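Local structure of TCP pilus virulence regulatory protein (4MLO) at residues Ser56-Leu61 / Asn122-Leu127; Tyr30-Ile35 / Ser149-Lys154; Phe69-Leu74 / Ile79-Ile84; Ala40-Lys45 / Lys112-Trp117. The protein is an AraC-family transcriptional activator of Vibrio cholerae that probably switches on virulence genes and carries a bound fatty acid, palmitoleic acid. One frame throughout, in Å; residues are numbered along the deposited sequence. Where two conformers were deposited one is given.

Overall arrangement
All four contacts lie in the cupin-like part of the chain. Interactions 3 and 4 join its two antiparallel sheets across the core. Interactions 1 and 2 pack helices 121-131 and 141-159 on the outer face of the larger sheet. Their centres are 7 Å apart, and a salt bridge from Asp123 OD1 to Lys154 NZ (2.7 Å) ties the two helices. Strands 57-61 and 31-35 are neighbours, with a probable hydrogen bond from Leu61 N to Lys31 O (2.8 Å). Interactions 3 and 4, with centres 11 Å apart, share both sheets; their strands 66-73 and 40-44 are neighbours in the smaller one. Palmitoleic acid lies between the sheets. It touches residues of both strands of interaction 3, Lys31 and Phe33 of interaction 2, and Leu61 of interaction 1.

Interaction 1 of 4, residues Ser56-Leu61 / Asn122-Leu127; sequences SSIILL and NDIAVL
Ile58 has CG1 beside its backbone N (chi1 -54°), and Ile124 has CG1 anti to its own N (chi1 -163°); these torsions bring the two CD1 methyls together, 3.5 Å apart. The two isoleucines approach at a slant, meeting through these end methyls. Leu127, one helical turn further on, meets Ile58 tip to tip. Its CD1 lies 3.6 Å from Ile58 CD1 and also touches Ile58 CG1, 3.9 Å away. The end of Ile58 therefore has one helix residue on its CD1 alone and the other on both CD1 and CG1. Ser56 forms a looser margin just before the strand, its CA 4.3 Å from Ile124 CD1. The contact is mainly apolar and partly buried. Trp34 of the neighbouring strand 31-35 also packs against Ile58, while Phe148 of helix 141-159 touches Leu127. This is helix-on-sheet packing: helix 121-131 lies against the outer face of the larger sheet of the cupin-like fold, on the side away from the fatty acid.

Interaction 2 of 4, residues Tyr30-Ile35 / Ser149-Lys154; sequences YKMFWI and SGFFSK. With PAM (palmitoleic acid), chain E.
Met32 lays the end of its side chain against two phenylalanines of the helix, SD on Phe152 and CE on Phe151. Its SD sits at the edge of the Phe152 ring, 3.9 Å from Phe152 CE1. The sulfur is 5.2 Å from the ring centroid and 79° off the normal, a Met-aromatic contact at the rim. The chain is extended through chi2 and then bends at chi3 (68°), which carries CE toward Phe151. There CE meets Phe151 CE2 at 3.6 Å, at a slant to the ring. The next residues on either side of Met32 point to the pocket. Lys31 NZ donates to PAM O2 over 2.9 Å, and NZ is also hydrogen-bonded to Thr85 OG1. One face of the Phe33 ring carries the acyl chain, with Phe33 CD1 3.5 Å from PAM C7. Strand 31-35 thus has the fatty acid on one side and helix 141-159 on the other. Ile58 of strand 57-61 and Leu127 of helix 121-131 also touch Met32, and Trp117 of strand 114-118 meets Phe151 edge-to-face.

Interaction 3 of 4, residues Phe69-Leu74 / Ile79-Ile84; sequences FSLTSL and INVSVI. With PAM (palmitoleic acid), chain E.
The backbones draw together toward the turn between the strands, from 10.1 Å between the CA atoms of Leu71 and Val81 to 7.5 Å between those of Ser73 and Ile79. The strands belong to different sheets of the cupin-like beta-sandwich, so this is packing between sheets. At the close end Ser73 OG lies 3.6 Å from Ile79 CD1. That hydroxyl also hydrogen-bonds Ser75 N, in the turn. Further in, Leu71 CD2 and Val81 CG2 approach only to 4.4 Å. Beyond them the sheets spread, and palmitoleic acid lies between them. Val81 has CG1 anti to its backbone N (chi1 -170°) and CG2 beside that N; CG2 serves Leu71, while CG1 meets the lipid at PAM C10, 3.9 Å away. Val83 and Phe69 continue the pocket wall on their two strands. The ring of Phe69 is also in contact with Phe22. Val83 CG2 lies 3.8 Å from PAM C7, and the next chain atom, PAM C8, lies in the plane of the Phe69 ring at its edge, 4.0 Å from Phe69 CZ.

Interaction 4 of 4, residues Ala40-Lys45 / Lys112-Trp117; sequences AKLIDK and KDLLLW
Leu42 and Leu114 form the closely packed apolar part of this contact, their side chains running antiparallel, alongside one another. Leu42 was modelled in two conformers; in the one given, Leu42 CD2 lies 4.2 Å from Leu114 CD1. Leu114 supplies nearly all that strand 114-118 contributes. Its CG is anti to the backbone N (chi1 -176°), and both leucines extend toward the opposite sheet. Ile59 of strand 57-61 packs on both, so this side is continuous with the core. Strand 40-44 belongs to the smaller sheet of the cupin-like sandwich, and strand 114-118 is an outermost strand of the larger one, so the leucines join the two layers. The side near Asp44 differs in kind. The CA atoms of Asp44 and Leu114 are 8.1 Å apart, but what meets Leu114 CB is a carboxylate oxygen, Asp44 OD2, at 4.2 Å. Asp44 OD1 accepts a hydrogen bond from Asn46 N just past the strand. Beyond this pair lie the partly exposed Lys112 and Asp113, the carbonyl oxygen of Asp113 being hydrogen-bonded by Gln67 NE2.

Interaction 1 of 4, residues Ser56-Leu61 / Asn122-Leu127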
loop_
_atom_site.group_PDB
_atom_site.type_symbol
_atom_site.label_atom_id
_atom_site.label_comp_id
_atom_site.label_asym_id
_atom_site.label_seq_id
_atom_site.Cartn_x
_atom_site.Cartn_y
_atom_site.Cartn_z
ATOM N N SER A 56 2.123 19.138 -0.337
ATOM C CA SER A 56 0.689 18.977 -0.569
ATOM C C SER A 56 0.356 17.876 -1.570
ATOM O O SER A 56 -0.825 17.664 -1.875
ATOM C CB SER A 56 0.082 20.298 -1.040
ATOM O OG SER A 56 -0.024 21.194 0.050
ATOM N N SER A 57 1.354 17.185 -2.100
ATOM C CA SER A 57 1.117 16.090 -3.034
ATOM C C SER A 57 0.823 14.816 -2.251
ATOM O O SER A 57 1.682 14.329 -1.505
ATOM C CB SER A 57 2.338 15.879 -3.931
ATOM O OG SER A 57 2.744 17.059 -4.614
ATOM N N ILE A 58 -0.367 14.250 -2.443
ATOM C CA ILE A 58 -0.731 12.977 -1.833
ATOM C C ILE A 58 -0.596 11.883 -2.885
ATOM O O ILE A 58 -1.182 11.991 -3.977
ATOM C CB ILE A 58 -2.174 13.004 -1.291
ATOM C CG1 ILE A 58 -2.403 14.178 -0.349
ATOM C CG2 ILE A 58 -2.509 11.674 -0.586
ATOM C CD1 ILE A 58 -1.552 14.170 0.885
ATOM N N ILE A 59 0.117 10.809 -2.536
ATOM C CA ILE A 59 0.217 9.622 -3.374
ATOM C C ILE A 59 -0.670 8.553 -2.757
ATOM O O ILE A 59 -0.573 8.267 -1.559
ATOM C CB ILE A 59 1.661 9.113 -3.493
ATOM C CG1 ILE A 59 2.597 10.265 -3.926
ATOM C CG2 ILE A 59 1.722 7.958 -4.466
ATOM C CD1 ILE A 59 2.302 10.812 -5.295
ATOM N N LEU A 60 -1.548 7.983 -3.568
ATOM C CA LEU A 60 -2.440 6.929 -3.126
ATOM C C LEU A 60 -2.011 5.628 -3.778
ATOM O O LEU A 60 -1.870 5.571 -5.003
ATOM C CB LEU A 60 -3.879 7.255 -3.508
ATOM C CG LEU A 60 -4.487 8.505 -2.866
ATOM C CD1 LEU A 60 -4.158 9.770 -3.683
ATOM C CD2 LEU A 60 -5.968 8.345 -2.680
ATOM N N LEU A 61 -1.926 4.566 -2.986
ATOM C CA LEU A 61 -1.540 3.250 -3.496
ATOM C C LEU A 61 -2.703 2.285 -3.299
ATOM O O LEU A 61 -3.234 2.153 -2.187
ATOM C CB LEU A 61 -0.280 2.709 -2.803
ATOM C CG LEU A 61 0.975 3.602 -2.862
ATOM C CD1 LEU A 61 2.112 2.926 -2.125
ATOM C CD2 LEU A 61 1.367 3.879 -4.298
ATOM N N ASN A 122 -7.216 22.940 3.308
ATOM C CA ASN A 122 -8.037 22.238 4.286
ATOM C C ASN A 122 -7.769 20.729 4.263
ATOM O O ASN A 122 -7.708 20.089 5.321
ATOM C CB ASN A 122 -9.510 22.541 4.016
ATOM N N ASP A 123 -7.573 20.153 3.067
ATOM C CA ASP A 123 -7.409 18.701 2.953
ATOM C C ASP A 123 -6.098 18.228 3.575
ATOM O O ASP A 123 -6.068 17.200 4.268
ATOM C CB ASP A 123 -7.477 18.267 1.482
ATOM C CG ASP A 123 -8.904 18.218 0.933
ATOM O OD1 ASP A 123 -9.050 18.119 -0.309
ATOM O OD2 ASP A 123 -9.874 18.298 1.721
ATOM N N ILE A 124 -4.993 18.929 3.315
ATOM C CA ILE A 124 -3.720 18.467 3.865
ATOM C C ILE A 124 -3.723 18.639 5.379
ATOM O O ILE A 124 -3.072 17.876 6.108
ATOM C CB ILE A 124 -2.541 19.191 3.173
ATOM C CG1 ILE A 124 -1.219 18.456 3.420
ATOM C CG2 ILE A 124 -2.417 20.636 3.628
ATOM C CD1 ILE A 124 -1.149 17.081 2.788
ATOM N N ALA A 125 -4.501 19.595 5.884
ATOM C CA ALA A 125 -4.605 19.766 7.327
ATOM C C ALA A 125 -5.267 18.561 7.980
ATOM O O ALA A 125 -4.811 18.093 9.031
ATOM C CB ALA A 125 -5.379 21.047 7.646
ATOM N N VAL A 126 -6.336 18.033 7.374
ATOM C CA VAL A 126 -7.030 16.897 7.975
ATOM C C VAL A 126 -6.134 15.662 7.962
ATOM O O VAL A 126 -6.024 14.947 8.964
ATOM C CB VAL A 126 -8.368 16.636 7.253
ATOM C CG1 VAL A 126 -8.982 15.316 7.709
ATOM C CG2 VAL A 126 -9.336 17.810 7.493
ATOM N N LEU A 127 -5.487 15.395 6.824
ATOM C CA LEU A 127 -4.614 14.236 6.709
ATOM C C LEU A 127 -3.461 14.316 7.705
ATOM O O LEU A 127 -3.179 13.348 8.408
ATOM C CB LEU A 127 -4.100 14.138 5.277
ATOM C CG LEU A 127 -5.153 13.758 4.232
ATOM C CD1 LEU A 127 -4.589 13.968 2.845
ATOM C CD2 LEU A 127 -5.626 12.306 4.416
#

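Interaction 2 of 4, residues Tyr30-Ile35 / Ser149-Lys154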
loop_
_atom_site.group_PDB
_atom_site.type_symbol
_atom_site.label_atom_id
_atom_site.label_comp_id
_atom_site.label_asym_id
_atom_site.label_seq_id
_atom_site.Cartn_x
_atom_site.Cartn_y
_atom_site.Cartn_z
ATOM N N TYR A 30 -5.062 -0.248 1.618
ATOM C CA TYR A 30 -4.977 1.045 0.948
ATOM C C TYR A 30 -4.027 1.962 1.703
ATOM O O TYR A 30 -4.039 1.994 2.934
ATOM C CB TYR A 30 -6.353 1.711 0.842
ATOM C CG TYR A 30 -7.256 0.979 -0.078
ATOM C CD1 TYR A 30 -8.154 0.046 0.408
ATOM C CD2 TYR A 30 -7.171 1.170 -1.447
ATOM C CE1 TYR A 30 -8.982 -0.684 -0.475
ATOM C CE2 TYR A 30 -7.996 0.468 -2.330
ATOM C CZ TYR A 30 -8.888 -0.452 -1.826
ATOM O OH TYR A 30 -9.687 -1.159 -2.687
ATOM N N LYS A 31 -3.163 2.669 0.958
ATOM C CA LYS A 31 -2.153 3.543 1.568
ATOM C C LYS A 31 -2.172 4.924 0.939
ATOM O O LYS A 31 -2.466 5.091 -0.242
ATOM C CB LYS A 31 -0.725 2.960 1.439
ATOM C CG LYS A 31 -0.499 1.808 2.392
ATOM C CD LYS A 31 0.869 1.224 2.258
ATOM C CE LYS A 31 0.945 -0.094 2.977
ATOM N NZ LYS A 31 1.070 0.124 4.432
ATOM N N MET A 32 -1.812 5.922 1.744
ATOM C CA MET A 32 -1.636 7.282 1.269
ATOM C C MET A 32 -0.335 7.777 1.877
ATOM O O MET A 32 -0.037 7.455 3.030
ATOM C CB MET A 32 -2.805 8.180 1.675
ATOM C CG MET A 32 -4.148 7.702 1.147
ATOM S SD MET A 32 -5.587 8.580 1.867
ATOM C CE MET A 32 -5.357 10.199 1.160
ATOM N N PHE A 33 0.471 8.501 1.100
ATOM C CA PHE A 33 1.675 9.065 1.702
ATOM C C PHE A 33 2.008 10.410 1.077
ATOM O O PHE A 33 1.529 10.762 -0.002
ATOM C CB PHE A 33 2.881 8.102 1.627
ATOM C CG PHE A 33 3.474 7.911 0.258
ATOM C CD1 PHE A 33 3.121 6.812 -0.514
ATOM C CD2 PHE A 33 4.441 8.787 -0.238
ATOM C CE1 PHE A 33 3.693 6.601 -1.759
ATOM C CE2 PHE A 33 5.026 8.580 -1.488
ATOM C CZ PHE A 33 4.649 7.487 -2.249
ATOM N N TRP A 34 2.802 11.185 1.817
ATOM C CA TRP A 34 3.236 12.508 1.380
ATOM C C TRP A 34 4.405 12.948 2.243
ATOM O O TRP A 34 4.592 12.468 3.364
ATOM C CB TRP A 34 2.104 13.537 1.459
ATOM C CG TRP A 34 1.655 13.810 2.848
ATOM C CD1 TRP A 34 2.063 14.834 3.648
ATOM C CD2 TRP A 34 0.711 13.051 3.619
ATOM N NE1 TRP A 34 1.446 14.746 4.874
ATOM C CE2 TRP A 34 0.603 13.671 4.876
ATOM C CE3 TRP A 34 -0.041 11.896 3.372
ATOM C CZ2 TRP A 34 -0.234 13.190 5.878
ATOM C CZ3 TRP A 34 -0.873 11.422 4.372
ATOM C CH2 TRP A 34 -0.953 12.067 5.613
ATOM N N ILE A 35 5.182 13.884 1.706
ATOM C CA ILE A 35 6.335 14.448 2.398
ATOM C C ILE A 35 5.899 15.710 3.136
ATOM O O ILE A 35 4.916 16.363 2.762
ATOM C CB ILE A 35 7.479 14.722 1.393
ATOM C CG1 ILE A 35 7.095 15.825 0.396
ATOM C CG2 ILE A 35 7.868 13.426 0.660
ATOM C CD1 ILE A 35 8.201 16.188 -0.594
ATOM N N SER A 149 -14.558 9.355 1.736
ATOM C CA SER A 149 -15.322 9.020 0.542
ATOM C C SER A 149 -15.254 10.149 -0.485
ATOM O O SER A 149 -15.088 9.894 -1.683
ATOM C CB SER A 149 -16.777 8.674 0.900
ATOM O OG SER A 149 -17.407 9.725 1.593
ATOM N N GLY A 150 -15.365 11.404 -0.046
ATOM C CA GLY A 150 -15.278 12.508 -0.990
ATOM C C GLY A 150 -13.889 12.644 -1.594
ATOM O O GLY A 150 -13.740 12.959 -2.778
ATOM N N PHE A 151 -12.855 12.395 -0.790
ATOM C CA PHE A 151 -11.475 12.471 -1.278
ATOM C C PHE A 151 -11.222 11.413 -2.350
ATOM O O PHE A 151 -10.738 11.716 -3.448
ATOM C CB PHE A 151 -10.505 12.300 -0.108
ATOM C CG PHE A 151 -9.082 12.704 -0.428
ATOM C CD1 PHE A 151 -8.638 13.979 -0.162
ATOM C CD2 PHE A 151 -8.213 11.820 -1.019
ATOM C CE1 PHE A 151 -7.337 14.347 -0.470
ATOM C CE2 PHE A 151 -6.929 12.192 -1.330
ATOM C CZ PHE A 151 -6.501 13.454 -1.055
ATOM N N PHE A 152 -11.560 10.162 -2.052
ATOM C CA PHE A 152 -11.395 9.098 -3.032
ATOM C C PHE A 152 -12.249 9.357 -4.261
ATOM O O PHE A 152 -11.817 9.097 -5.388
ATOM C CB PHE A 152 -11.760 7.747 -2.415
ATOM C CG PHE A 152 -10.888 7.330 -1.252
ATOM C CD1 PHE A 152 -9.580 7.763 -1.144
ATOM C CD2 PHE A 152 -11.382 6.482 -0.270
ATOM C CE1 PHE A 152 -8.787 7.380 -0.082
ATOM C CE2 PHE A 152 -10.573 6.091 0.807
ATOM C CZ PHE A 152 -9.284 6.532 0.885
ATOM N N SER A 153 -13.474 9.858 -4.068
ATOM C CA SER A 153 -14.324 10.174 -5.212
ATOM C C SER A 153 -13.665 11.171 -6.176
ATOM O O SER A 153 -13.734 10.992 -7.400
ATOM C CB SER A 153 -15.676 10.705 -4.741
ATOM O OG SER A 153 -16.423 9.634 -4.201
ATOM N N LYS A 154 -13.097 12.263 -5.664
ATOM C CA LYS A 154 -12.527 13.241 -6.594
ATOM C C LYS A 154 -11.235 12.729 -7.220
ATOM O O LYS A 154 -10.963 13.038 -8.387
ATOM C CB LYS A 154 -12.334 14.600 -5.920
ATOM C CG LYS A 154 -11.453 14.657 -4.695
ATOM C CD LYS A 154 -11.639 16.014 -4.014
ATOM C CE LYS A 154 -10.713 16.181 -2.823
ATOM N NZ LYS A 154 -10.956 17.463 -2.088
HETATM C C1 PAM E . 4.916 0.716 5.024
HETATM O O1 PAM E . 4.893 1.597 5.926
HETATM O O2 PAM E . 3.917 -0.001 4.786
HETATM C C2 PAM E . 6.165 0.485 4.219
HETATM C C3 PAM E . 5.922 0.675 2.713
HETATM C C4 PAM E . 5.447 2.101 2.445
HETATM C C5 PAM E . 5.255 2.388 0.960
HETATM C C6 PAM E . 4.630 3.765 0.742
HETATM C C7 PAM E . 5.512 4.907 1.247
HETATM C C8 PAM E . 6.761 5.052 0.396
HETATM C C9 PAM E . 7.698 6.136 0.920
HETATM C C10 PAM E . 8.478 5.989 1.997
HETATM C C11 PAM E . 8.476 4.727 2.844
HETATM C C12 PAM E . 9.834 4.427 3.481
HETATM C C13 PAM E . 9.807 2.983 3.988
HETATM C C14 PAM E . 11.166 2.360 4.232
HETATM C C15 PAM E . 12.036 2.361 2.981
HETATM C C16 PAM E . 13.073 1.266 3.013
#

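Interaction 3 of 4, residues Phe69-Leu74 / Ile79-Ile84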
loop_
_atom_site.group_PDB
_atom_site.type_symbol
_atom_site.label_atom_id
_atom_site.label_comp_id
_atom_site.label_asym_id
_atom_site.label_seq_id
_atom_site.Cartn_x
_atom_site.Cartn_y
_atom_site.Cartn_z
ATOM N N PHE A 69 8.608 1.423 -7.661
ATOM C CA PHE A 69 8.818 2.860 -7.744
ATOM C C PHE A 69 9.961 3.242 -6.831
ATOM O O PHE A 69 10.358 2.480 -5.946
ATOM C CB PHE A 69 7.556 3.665 -7.411
ATOM C CG PHE A 69 7.144 3.640 -5.955
ATOM C CD1 PHE A 69 6.279 2.661 -5.497
ATOM C CD2 PHE A 69 7.534 4.636 -5.068
ATOM C CE1 PHE A 69 5.851 2.649 -4.193
ATOM C CE2 PHE A 69 7.120 4.632 -3.749
ATOM C CZ PHE A 69 6.258 3.641 -3.308
ATOM N N SER A 70 10.525 4.418 -7.110
ATOM C CA SER A 70 11.494 5.049 -6.243
ATOM C C SER A 70 10.999 6.422 -5.811
ATOM O O SER A 70 10.228 7.090 -6.513
ATOM C CB SER A 70 12.842 5.180 -6.942
ATOM O OG SER A 70 12.717 6.026 -8.068
ATOM N N LEU A 71 11.496 6.848 -4.655
ATOM C CA LEU A 71 11.281 8.188 -4.127
ATOM C C LEU A 71 12.642 8.761 -3.767
ATOM O O LEU A 71 13.349 8.210 -2.916
ATOM C CB LEU A 71 10.341 8.167 -2.909
ATOM C CG LEU A 71 9.929 9.559 -2.399
ATOM C CD1 LEU A 71 9.077 10.297 -3.429
ATOM C CD2 LEU A 71 9.197 9.476 -1.070
ATOM N N THR A 72 13.015 9.880 -4.409
ATOM C CA THR A 72 14.309 10.520 -4.199
ATOM C C THR A 72 14.106 11.891 -3.566
ATOM O O THR A 72 13.332 12.702 -4.073
ATOM C CB THR A 72 15.069 10.673 -5.521
ATOM O OG1 THR A 72 15.257 9.397 -6.140
ATOM C CG2 THR A 72 16.447 11.317 -5.275
ATOM N N SER A 73 14.774 12.131 -2.443
ATOM C CA SER A 73 14.729 13.438 -1.814
ATOM C C SER A 73 15.504 14.434 -2.666
ATOM O O SER A 73 16.595 14.129 -3.154
ATOM C CB SER A 73 15.313 13.374 -0.403
ATOM O OG SER A 73 15.626 14.682 0.087
ATOM N N LEU A 74 14.931 15.614 -2.861
ATOM C CA LEU A 74 15.646 16.720 -3.496
ATOM C C LEU A 74 15.942 17.843 -2.517
ATOM O O LEU A 74 16.296 18.948 -2.946
ATOM C CB LEU A 74 14.845 17.250 -4.695
ATOM C CG LEU A 74 14.519 16.214 -5.781
ATOM C CD1 LEU A 74 13.697 16.798 -6.905
ATOM C CD2 LEU A 74 15.791 15.598 -6.328
ATOM N N ILE A 79 13.657 15.204 5.337
ATOM C CA ILE A 79 12.234 15.193 5.013
ATOM C C ILE A 79 11.609 14.070 5.818
ATOM O O ILE A 79 12.230 13.015 5.995
ATOM C CB ILE A 79 12.000 14.953 3.507
ATOM C CG1 ILE A 79 12.402 16.184 2.691
ATOM C CG2 ILE A 79 10.545 14.580 3.233
ATOM C CD1 ILE A 79 12.398 15.913 1.190
ATOM N N ASN A 80 10.395 14.293 6.302
ATOM C CA ASN A 80 9.597 13.242 6.913
ATOM C C ASN A 80 8.536 12.792 5.930
ATOM O O ASN A 80 7.768 13.620 5.410
ATOM C CB ASN A 80 8.943 13.715 8.210
ATOM C CG ASN A 80 9.967 14.005 9.291
ATOM O OD1 ASN A 80 10.947 13.281 9.430
ATOM N ND2 ASN A 80 9.757 15.081 10.036
ATOM N N VAL A 81 8.459 11.478 5.709
ATOM C CA VAL A 81 7.423 10.894 4.856
ATOM C C VAL A 81 6.367 10.263 5.750
ATOM O O VAL A 81 6.642 9.305 6.481
ATOM C CB VAL A 81 8.001 9.854 3.884
ATOM C CG1 VAL A 81 6.955 9.447 2.853
ATOM C CG2 VAL A 81 9.229 10.407 3.191
ATOM N N SER A 82 5.141 10.786 5.663
ATOM C CA SER A 82 4.031 10.254 6.425
ATOM C C SER A 82 3.289 9.246 5.569
ATOM O O SER A 82 3.056 9.485 4.382
ATOM C CB SER A 82 3.082 11.376 6.853
ATOM O OG SER A 82 3.743 12.321 7.667
ATOM N N VAL A 83 2.893 8.136 6.196
ATOM C CA VAL A 83 2.215 7.032 5.516
ATOM C C VAL A 83 0.992 6.650 6.338
ATOM O O VAL A 83 1.128 6.217 7.486
ATOM C CB VAL A 83 3.140 5.816 5.363
ATOM C CG1 VAL A 83 2.429 4.668 4.586
ATOM C CG2 VAL A 83 4.411 6.210 4.683
ATOM N N ILE A 84 -0.189 6.747 5.733
ATOM C CA ILE A 84 -1.432 6.269 6.335
ATOM C C ILE A 84 -1.773 4.949 5.666
ATOM O O ILE A 84 -1.853 4.889 4.439
ATOM C CB ILE A 84 -2.583 7.272 6.145
ATOM C CG1 ILE A 84 -2.287 8.595 6.847
ATOM C CG2 ILE A 84 -3.919 6.704 6.673
ATOM C CD1 ILE A 84 -3.317 9.684 6.516
HETATM C C1 PAM E . 4.916 0.716 5.024
HETATM O O1 PAM E . 4.893 1.597 5.926
HETATM O O2 PAM E . 3.917 -0.001 4.786
HETATM C C2 PAM E . 6.165 0.485 4.219
HETATM C C3 PAM E . 5.922 0.675 2.713
HETATM C C4 PAM E . 5.447 2.101 2.445
HETATM C C5 PAM E . 5.255 2.388 0.960
HETATM C C6 PAM E . 4.630 3.765 0.742
HETATM C C7 PAM E . 5.512 4.907 1.247
HETATM C C8 PAM E . 6.761 5.052 0.396
HETATM C C9 PAM E . 7.698 6.136 0.920
HETATM C C10 PAM E . 8.478 5.989 1.997
HETATM C C11 PAM E . 8.476 4.727 2.844
HETATM C C12 PAM E . 9.834 4.427 3.481
HETATM C C13 PAM E . 9.807 2.983 3.988
HETATM C C14 PAM E . 11.166 2.360 4.232
HETATM C C15 PAM E . 12.036 2.361 2.981
HETATM C C16 PAM E . 13.073 1.266 3.013
#

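Interaction 4 of 4, residues Ala40-Lys45 / Lys112-Trp117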
loop_
_atom_site.group_PDB
_atom_site.type_symbol
_atom_site.label_atom_id
_atom_site.label_comp_id
_atom_site.label_asym_id
_atom_site.label_seq_id
_atom_site.Cartn_x
_atom_site.Cartn_y
_atom_site.Cartn_z
ATOM N N ALA A 40 10.511 16.186 -3.549
ATOM C CA ALA A 40 11.024 14.865 -3.845
ATOM C C ALA A 40 10.608 14.510 -5.260
ATOM O O ALA A 40 9.697 15.115 -5.833
ATOM C CB ALA A 40 10.508 13.814 -2.849
ATOM N N LYS A 41 11.284 13.511 -5.813
ATOM C CA LYS A 41 11.016 13.000 -7.149
ATOM C C LYS A 41 10.556 11.556 -7.002
ATOM O O LYS A 41 11.296 10.726 -6.460
ATOM C CB LYS A 41 12.269 13.086 -8.015
ATOM C CG LYS A 41 12.076 12.610 -9.439
ATOM C CD LYS A 41 13.421 12.416 -10.121
ATOM C CE LYS A 41 13.284 12.171 -11.618
ATOM N NZ LYS A 41 14.605 11.877 -12.259
ATOM N N LEU A 42 9.338 11.285 -7.478
ATOM C CA LEU A 42 8.767 9.946 -7.487
ATOM C C LEU A 42 8.832 9.409 -8.908
ATOM O O LEU A 42 8.313 10.034 -9.835
ATOM C CB LEU A 42 7.326 9.979 -6.991
ATOM C CG LEU A 42 6.546 8.677 -6.748
ATOM C CD1 LEU A 42 5.249 9.050 -6.071
ATOM C CD2 LEU A 42 6.252 7.887 -8.017
ATOM N N ILE A 43 9.484 8.267 -9.081
ATOM C CA ILE A 43 9.555 7.595 -10.370
ATOM C C ILE A 43 8.765 6.301 -10.272
ATOM O O ILE A 43 9.135 5.390 -9.515
ATOM C CB ILE A 43 10.996 7.322 -10.793
ATOM C CG1 ILE A 43 11.739 8.652 -10.931
ATOM C CG2 ILE A 43 11.010 6.552 -12.105
ATOM C CD1 ILE A 43 13.201 8.490 -11.159
ATOM N N ASP A 44 7.690 6.221 -11.049
ATOM C CA ASP A 44 6.856 5.028 -11.116
ATOM C C ASP A 44 7.347 4.163 -12.271
ATOM O O ASP A 44 7.079 4.460 -13.443
ATOM C CB ASP A 44 5.393 5.416 -11.282
ATOM C CG ASP A 44 4.482 4.214 -11.394
ATOM O OD1 ASP A 44 4.959 3.071 -11.178
ATOM O OD2 ASP A 44 3.284 4.427 -11.683
ATOM N N LYS A 45 8.038 3.072 -11.933
ATOM C CA LYS A 45 8.635 2.204 -12.947
ATOM C C LYS A 45 7.589 1.429 -13.731
ATOM O O LYS A 45 7.859 1.008 -14.857
ATOM C CB LYS A 45 9.611 1.220 -12.306
ATOM C CG LYS A 45 10.986 1.798 -12.040
ATOM C CD LYS A 45 10.947 2.885 -10.988
ATOM N N LYS A 112 -5.055 1.977 -13.055
ATOM C CA LYS A 112 -4.062 2.781 -12.356
ATOM C C LYS A 112 -3.978 2.387 -10.881
ATOM O O LYS A 112 -4.994 2.350 -10.178
ATOM C CB LYS A 112 -4.384 4.272 -12.491
ATOM N N ASP A 113 -2.748 2.107 -10.419
ATOM C CA ASP A 113 -2.452 1.634 -9.064
ATOM C C ASP A 113 -1.799 2.681 -8.181
ATOM O O ASP A 113 -1.672 2.463 -6.962
ATOM C CB ASP A 113 -1.488 0.429 -9.098
ATOM C CG ASP A 113 -2.118 -0.827 -9.648
ATOM O OD1 ASP A 113 -1.380 -1.637 -10.246
ATOM O OD2 ASP A 113 -3.338 -1.013 -9.478
ATOM N N LEU A 114 -1.307 3.764 -8.767
ATOM C CA LEU A 114 -0.612 4.804 -8.019
ATOM C C LEU A 114 -1.156 6.135 -8.514
ATOM O O LEU A 114 -1.032 6.456 -9.700
ATOM C CB LEU A 114 0.911 4.699 -8.209
ATOM C CG LEU A 114 1.810 5.650 -7.418
ATOM C CD1 LEU A 114 3.220 5.060 -7.348
ATOM C CD2 LEU A 114 1.878 7.047 -8.000
ATOM N N LEU A 115 -1.817 6.875 -7.632
ATOM C CA LEU A 115 -2.556 8.071 -8.012
ATOM C C LEU A 115 -2.034 9.248 -7.197
ATOM O O LEU A 115 -1.561 9.081 -6.073
ATOM C CB LEU A 115 -4.062 7.875 -7.812
ATOM C CG LEU A 115 -4.696 6.608 -8.433
ATOM C CD1 LEU A 115 -6.166 6.554 -8.076
ATOM C CD2 LEU A 115 -4.552 6.582 -9.937
ATOM N N LEU A 116 -2.007 10.417 -7.829
ATOM C CA LEU A 116 -1.584 11.667 -7.209
ATOM C C LEU A 116 -2.778 12.599 -7.024
ATOM O O LEU A 116 -3.614 12.748 -7.927
ATOM C CB LEU A 116 -0.515 12.350 -8.079
ATOM C CG LEU A 116 0.015 13.730 -7.669
ATOM C CD1 LEU A 116 1.205 13.588 -6.745
ATOM C CD2 LEU A 116 0.382 14.552 -8.893
ATOM N N TRP A 117 -2.852 13.252 -5.868
ATOM C CA TRP A 117 -3.782 14.359 -5.676
ATOM C C TRP A 117 -3.035 15.545 -5.077
ATOM O O TRP A 117 -2.397 15.418 -4.028
ATOM C CB TRP A 117 -4.965 13.967 -4.795
ATOM C CG TRP A 117 -5.940 15.079 -4.682
ATOM C CD1 TRP A 117 -6.047 15.970 -3.655
ATOM C CD2 TRP A 117 -6.954 15.452 -5.643
ATOM N NE1 TRP A 117 -7.057 16.857 -3.904
ATOM C CE2 TRP A 117 -7.629 16.566 -5.119
ATOM C CE3 TRP A 117 -7.354 14.938 -6.886
ATOM C CZ2 TRP A 117 -8.675 17.193 -5.796
ATOM C CZ3 TRP A 117 -8.402 15.557 -7.561
ATOM C CH2 TRP A 117 -9.050 16.674 -7.012
#